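Local coordinates for protein endoglucanase (Uncultured bacterium, PDB 3X17) that hydrolyses internal beta-1,4-glucosidic bonds of cellulose as a family 9 endoglucanase that carries an N-terminal Ig-like domain, at residues 145-157 and 166-180. Sequence-based numbering, arbitrary orientation.
Sequences HALDHHEDGYVLV and TRLEATGGWHDAGDY. With ZN (zinc ion), chain C.
The carbonyl oxygen of D152, part of the cis peptide to G153, is gripped from opposite faces of its plane: A170 N donates at 3.0 Å, and R167 NH2 reaches D152 O at 2.9 Å. Beyond it the backbones pair through L168 N to G153 O (2.8 Å) and V155 N to T166 O (2.7 Å), around a single bridge between Y154 and R167. With CG anti to the backbone N (chi1 174°) and a bend at chi2, the R167 chain lays CD over one face of the Y154 ring. Its NE holds L168 O, while E151 OE1 forms a salt bridge to R167 NH1 at 3.4 Å with no N-H aimed at it; a water joins R167 NH1, E151 OE1 and Y154 OH. An alanine in place of this arginine would strip one donor from D152 O and probably cost the E151 carboxylate a nearby positive charge. At the other end D148 OD2 (1.9 Å), H149 ND1 and H175 NE2 bind zinc, with C132 SG as fourth ligand. The H149 and H175 rings meet rim to rim, planes 85° apart, and D261 holds H149 NE2. Bridge and Cys-Asp-His-His zinc site thus join strand-bearing 145-157 to irregular 166-180 within the family 9 catalytic domain.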
loop_
_atom_site.group_PDB
_atom_site.type_symbol
_atom_site.label_atom_id
_atom_site.label_comp_id
_atom_site.label_asym_id
_atom_site.label_seq_id
_atom_site.Cartn_x
_atom_site.Cartn_y
_atom_site.Cartn_z
ATOM N N HIS A 145 -4.590 -23.979 1.599
ATOM C CA HIS A 145 -3.730 -24.677 0.677
ATOM C C HIS A 145 -2.699 -25.406 1.506
ATOM O O HIS A 145 -2.396 -24.986 2.621
ATOM C CB HIS A 145 -3.061 -23.692 -0.302
ATOM C CG HIS A 145 -2.045 -22.777 0.329
ATOM N ND1 HIS A 145 -2.225 -21.408 0.420
ATOM C CD2 HIS A 145 -0.798 -23.022 0.793
ATOM C CE1 HIS A 145 -1.147 -20.860 0.961
ATOM N NE2 HIS A 145 -0.275 -21.823 1.217
ATOM N N ALA A 146 -2.180 -26.510 0.977
ATOM C CA ALA A 146 -1.151 -27.275 1.677
ATOM C C ALA A 146 0.186 -26.555 1.550
ATOM O O ALA A 146 0.288 -25.517 0.888
ATOM C CB ALA A 146 -1.033 -28.705 1.079
ATOM N N LEU A 147 1.216 -27.132 2.133
ATOM C CA LEU A 147 2.545 -26.576 2.118
ATOM C C LEU A 147 3.017 -26.272 0.727
ATOM O O LEU A 147 3.014 -27.120 -0.109
ATOM C CB LEU A 147 3.502 -27.562 2.730
ATOM C CG LEU A 147 4.711 -27.089 3.505
ATOM C CD1 LEU A 147 5.834 -28.028 3.404
ATOM C CD2 LEU A 147 5.128 -25.744 3.151
ATOM N N ASP A 148 3.453 -25.053 0.491
ATOM C CA ASP A 148 3.898 -24.644 -0.851
ATOM C C ASP A 148 5.369 -24.269 -0.851
ATOM O O ASP A 148 5.857 -23.631 0.091
ATOM C CB ASP A 148 3.086 -23.432 -1.306
ATOM C CG ASP A 148 3.133 -22.282 -0.286
ATOM O OD1 ASP A 148 2.921 -22.535 0.924
ATOM O OD2 ASP A 148 3.432 -21.135 -0.688
ATOM N N HIS A 149 6.048 -24.540 -1.956
ATOM C CA HIS A 149 7.318 -23.884 -2.225
ATOM C C HIS A 149 8.246 -24.142 -1.055
ATOM O O HIS A 149 9.126 -23.329 -0.736
ATOM C CB HIS A 149 7.125 -22.367 -2.427
ATOM C CG HIS A 149 6.279 -22.027 -3.619
ATOM N ND1 HIS A 149 5.129 -21.277 -3.525
ATOM C CD2 HIS A 149 6.380 -22.399 -4.921
ATOM C CE1 HIS A 149 4.576 -21.159 -4.722
ATOM N NE2 HIS A 149 5.310 -21.841 -5.586
ATOM N N HIS A 150 8.145 -25.348 -0.518
ATOM C CA HIS A 150 9.093 -25.796 0.490
ATOM C C HIS A 150 10.514 -26.016 -0.041
ATOM O O HIS A 150 11.445 -26.220 0.751
ATOM C CB HIS A 150 8.598 -27.061 1.188
ATOM C CG HIS A 150 9.333 -27.363 2.457
ATOM N ND1 HIS A 150 10.357 -28.287 2.523
ATOM C CD2 HIS A 150 9.273 -26.784 3.679
ATOM C CE1 HIS A 150 10.825 -28.333 3.759
ATOM N NE2 HIS A 150 10.189 -27.425 4.477
ATOM N N GLU A 151 10.688 -25.987 -1.365
ATOM C CA GLU A 151 12.045 -26.124 -1.930
ATOM C C GLU A 151 12.739 -24.805 -2.283
ATOM O O GLU A 151 13.729 -24.802 -3.018
ATOM C CB GLU A 151 12.052 -27.101 -3.126
ATOM C CG GLU A 151 11.578 -28.524 -2.792
ATOM C CD GLU A 151 12.322 -29.116 -1.590
ATOM O OE1 GLU A 151 13.572 -29.081 -1.602
ATOM O OE2 GLU A 151 11.662 -29.589 -0.631
ATOM N N ASP A 152 12.231 -23.680 -1.780
ATOM C CA ASP A 152 12.788 -22.351 -2.141
ATOM C C ASP A 152 14.147 -22.208 -1.453
ATOM O O ASP A 152 14.204 -22.302 -0.229
ATOM C CB ASP A 152 11.873 -21.221 -1.612
ATOM C CG ASP A 152 10.580 -21.047 -2.415
ATOM O OD1 ASP A 152 10.407 -21.701 -3.469
ATOM O OD2 ASP A 152 9.713 -20.238 -1.984
ATOM N N GLY A 153 15.241 -21.942 -2.173
ATOM C CA GLY A 153 15.384 -22.133 -3.608
ATOM C C GLY A 153 16.857 -22.299 -3.967
ATOM O O GLY A 153 17.723 -22.390 -3.098
ATOM N N TYR A 154 17.145 -22.375 -5.254
ATOM C CA TYR A 154 18.484 -22.739 -5.726
ATOM C C TYR A 154 19.155 -21.506 -6.315
ATOM O O TYR A 154 18.537 -20.775 -7.092
ATOM C CB TYR A 154 18.366 -23.837 -6.807
ATOM C CG TYR A 154 17.869 -25.145 -6.237
ATOM C CD1 TYR A 154 16.505 -25.363 -6.036
ATOM C CD2 TYR A 154 18.766 -26.073 -5.700
ATOM C CE1 TYR A 154 16.043 -26.556 -5.491
ATOM C CE2 TYR A 154 18.316 -27.254 -5.138
ATOM C CZ TYR A 154 16.961 -27.481 -5.007
ATOM O OH TYR A 154 16.530 -28.637 -4.387
ATOM N N VAL A 155 20.423 -21.310 -5.998
ATOM C CA VAL A 155 21.153 -20.134 -6.472
ATOM C C VAL A 155 21.260 -20.136 -7.986
ATOM O O VAL A 155 21.746 -21.109 -8.557
ATOM C CB VAL A 155 22.571 -20.094 -5.894
ATOM C CG1 VAL A 155 23.321 -18.902 -6.449
ATOM C CG2 VAL A 155 22.513 -20.040 -4.362
ATOM N N LEU A 156 20.851 -19.044 -8.632
ATOM C CA LEU A 156 20.885 -18.980 -10.079
ATOM C C LEU A 156 22.283 -18.793 -10.669
ATOM O O LEU A 156 22.650 -19.526 -11.573
ATOM C CB LEU A 156 19.913 -17.943 -10.636
ATOM C CG LEU A 156 19.878 -17.908 -12.176
ATOM C CD1 LEU A 156 19.346 -19.237 -12.722
ATOM C CD2 LEU A 156 19.018 -16.771 -12.694
ATOM N N VAL A 157 23.056 -17.828 -10.166
ATOM C CA VAL A 157 24.408 -17.589 -10.686
ATOM C C VAL A 157 25.513 -17.755 -9.648
ATOM O O VAL A 157 25.295 -17.510 -8.462
ATOM C CB VAL A 157 24.554 -16.217 -11.431
ATOM C CG1 VAL A 157 23.345 -15.944 -12.342
ATOM C CG2 VAL A 157 24.827 -15.078 -10.463
ATOM N N THR A 166 23.238 -24.374 -6.048
ATOM C CA THR A 166 23.203 -24.598 -4.619
ATOM C C THR A 166 21.817 -24.358 -4.033
ATOM O O THR A 166 21.149 -23.369 -4.372
ATOM C CB THR A 166 24.243 -23.718 -3.901
ATOM O OG1 THR A 166 25.551 -24.029 -4.414
ATOM C CG2 THR A 166 24.214 -23.963 -2.378
ATOM N N ARG A 167 21.403 -25.249 -3.134
ATOM C CA ARG A 167 20.199 -25.053 -2.347
ATOM C C ARG A 167 20.412 -24.082 -1.185
ATOM O O ARG A 167 21.225 -24.318 -0.300
ATOM C CB ARG A 167 19.671 -26.379 -1.786
ATOM C CG ARG A 167 18.469 -26.172 -0.817
ATOM C CD ARG A 167 17.186 -25.733 -1.536
ATOM N NE ARG A 167 16.258 -25.015 -0.652
ATOM C CZ ARG A 167 15.448 -25.598 0.231
ATOM N NH1 ARG A 167 15.389 -26.918 0.307
ATOM N NH2 ARG A 167 14.658 -24.867 1.008
ATOM N N LEU A 168 19.616 -23.022 -1.165
ATOM C CA LEU A 168 19.568 -22.090 -0.026
ATOM C C LEU A 168 18.267 -22.327 0.687
ATOM O O LEU A 168 17.245 -22.514 0.038
ATOM C CB LEU A 168 19.542 -20.635 -0.528
ATOM C CG LEU A 168 20.881 -20.096 -1.017
ATOM C CD1 LEU A 168 20.893 -18.561 -0.832
ATOM C CD2 LEU A 168 22.061 -20.759 -0.283
ATOM N N GLU A 169 18.264 -22.208 2.012
ATOM C CA GLU A 169 16.996 -22.227 2.701
ATOM C C GLU A 169 16.403 -20.829 2.743
ATOM O O GLU A 169 16.806 -19.997 3.568
ATOM C CB GLU A 169 17.101 -22.820 4.110
ATOM C CG GLU A 169 15.696 -23.030 4.699
ATOM C CD GLU A 169 15.684 -23.945 5.893
ATOM O OE1 GLU A 169 16.150 -25.087 5.758
ATOM O OE2 GLU A 169 15.149 -23.549 6.949
ATOM N N ALA A 170 15.486 -20.562 1.820
ATOM C CA ALA A 170 14.961 -19.213 1.592
ATOM C C ALA A 170 13.466 -19.388 1.469
ATOM O O ALA A 170 12.792 -18.802 0.645
ATOM C CB ALA A 170 15.555 -18.614 0.308
ATOM N N THR A 171 12.985 -20.287 2.262
ATOM C CA THR A 171 11.592 -20.563 2.371
ATOM C C THR A 171 10.888 -19.430 3.152
ATOM O O THR A 171 11.540 -18.648 3.732
ATOM C CB THR A 171 11.484 -21.937 3.040
ATOM O OG1 THR A 171 10.210 -22.481 2.800
ATOM C CG2 THR A 171 11.748 -21.854 4.486
ATOM N N GLY A 172 9.570 -19.347 3.132
ATOM C CA GLY A 172 8.824 -18.349 3.931
ATOM C C GLY A 172 8.563 -17.059 3.153
ATOM O O GLY A 172 8.609 -17.062 1.926
ATOM N N GLY A 173 8.379 -15.940 3.858
ATOM C CA GLY A 173 8.037 -14.672 3.199
ATOM C C GLY A 173 6.620 -14.623 2.644
ATOM O O GLY A 173 5.767 -15.461 2.999
ATOM N N TRP A 174 6.343 -13.601 1.829
ATOM C CA TRP A 174 5.002 -13.395 1.256
ATOM C C TRP A 174 4.992 -13.623 -0.246
ATOM O O TRP A 174 5.823 -13.042 -0.953
ATOM C CB TRP A 174 4.529 -11.951 1.487
ATOM C CG TRP A 174 4.423 -11.524 2.943
ATOM C CD1 TRP A 174 3.722 -12.146 3.933
ATOM C CD2 TRP A 174 5.070 -10.390 3.557
ATOM N NE1 TRP A 174 3.891 -11.472 5.127
ATOM C CE2 TRP A 174 4.691 -10.377 4.918
ATOM C CE3 TRP A 174 5.889 -9.360 3.076
ATOM C CZ2 TRP A 174 5.107 -9.373 5.809
ATOM C CZ3 TRP A 174 6.294 -8.344 3.967
ATOM C CH2 TRP A 174 5.906 -8.375 5.320
ATOM N N HIS A 175 3.987 -14.347 -0.752
ATOM C CA HIS A 175 3.646 -14.233 -2.175
ATOM C C HIS A 175 3.420 -12.762 -2.499
ATOM O O HIS A 175 2.740 -12.059 -1.741
ATOM C CB HIS A 175 2.396 -15.039 -2.524
ATOM C CG HIS A 175 2.552 -16.508 -2.322
ATOM N ND1 HIS A 175 1.514 -17.311 -1.901
ATOM C CD2 HIS A 175 3.643 -17.314 -2.408
ATOM C CE1 HIS A 175 1.941 -18.562 -1.802
ATOM N NE2 HIS A 175 3.227 -18.588 -2.108
ATOM N N ASP A 176 4.037 -12.295 -3.583
ATOM C CA ASP A 176 4.188 -10.857 -3.834
ATOM C C ASP A 176 2.845 -10.231 -4.160
ATOM O O ASP A 176 2.602 -9.058 -3.861
ATOM C CB ASP A 176 5.153 -10.594 -4.998
ATOM C CG ASP A 176 5.491 -9.097 -5.166
ATOM O OD1 ASP A 176 6.093 -8.548 -4.230
ATOM O OD2 ASP A 176 5.168 -8.479 -6.225
ATOM N N ALA A 177 2.000 -10.977 -4.861
ATOM C CA ALA A 177 0.881 -10.368 -5.563
ATOM C C ALA A 177 -0.129 -11.426 -5.937
ATOM O O ALA A 177 -0.551 -12.198 -5.089
ATOM C CB ALA A 177 1.389 -9.629 -6.806
ATOM N N GLY A 178 -0.498 -11.491 -7.214
ATOM C CA GLY A 178 -1.262 -12.627 -7.707
ATOM C C GLY A 178 -0.427 -13.783 -8.257
ATOM O O GLY A 178 -0.976 -14.796 -8.706
ATOM N N ASP A 179 0.887 -13.588 -8.324
ATOM C CA ASP A 179 1.800 -14.692 -8.552
ATOM C C ASP A 179 2.353 -15.157 -7.219
ATOM O O ASP A 179 1.862 -14.763 -6.139
ATOM C CB ASP A 179 2.962 -14.266 -9.464
ATOM C CG ASP A 179 3.807 -13.166 -8.846
ATOM O OD1 ASP A 179 3.210 -12.255 -8.242
ATOM O OD2 ASP A 179 5.050 -13.225 -8.939
ATOM N N TYR A 180 3.386 -15.988 -7.290
ATOM C CA TYR A 180 3.958 -16.589 -6.086
ATOM C C TYR A 180 5.428 -16.252 -5.934
ATOM O O TYR A 180 6.086 -16.717 -4.989
ATOM C CB TYR A 180 3.774 -18.120 -6.087
ATOM C CG TYR A 180 2.323 -18.567 -6.148
ATOM C CD1 TYR A 180 1.364 -18.003 -5.306
ATOM C CD2 TYR A 180 1.917 -19.572 -7.020
ATOM C CE1 TYR A 180 0.032 -18.401 -5.355
ATOM C CE2 TYR A 180 0.592 -20.009 -7.035
ATOM C CZ TYR A 180 -0.343 -19.417 -6.216
ATOM O OH TYR A 180 -1.679 -19.820 -6.262
HETATM ZN ZN ZN C . 4.575 -20.131 -1.859
HETATM O O HOH W 1 8.555 -20.899 0.755
HETATM O O HOH W 2 16.388 -28.872 -1.770
#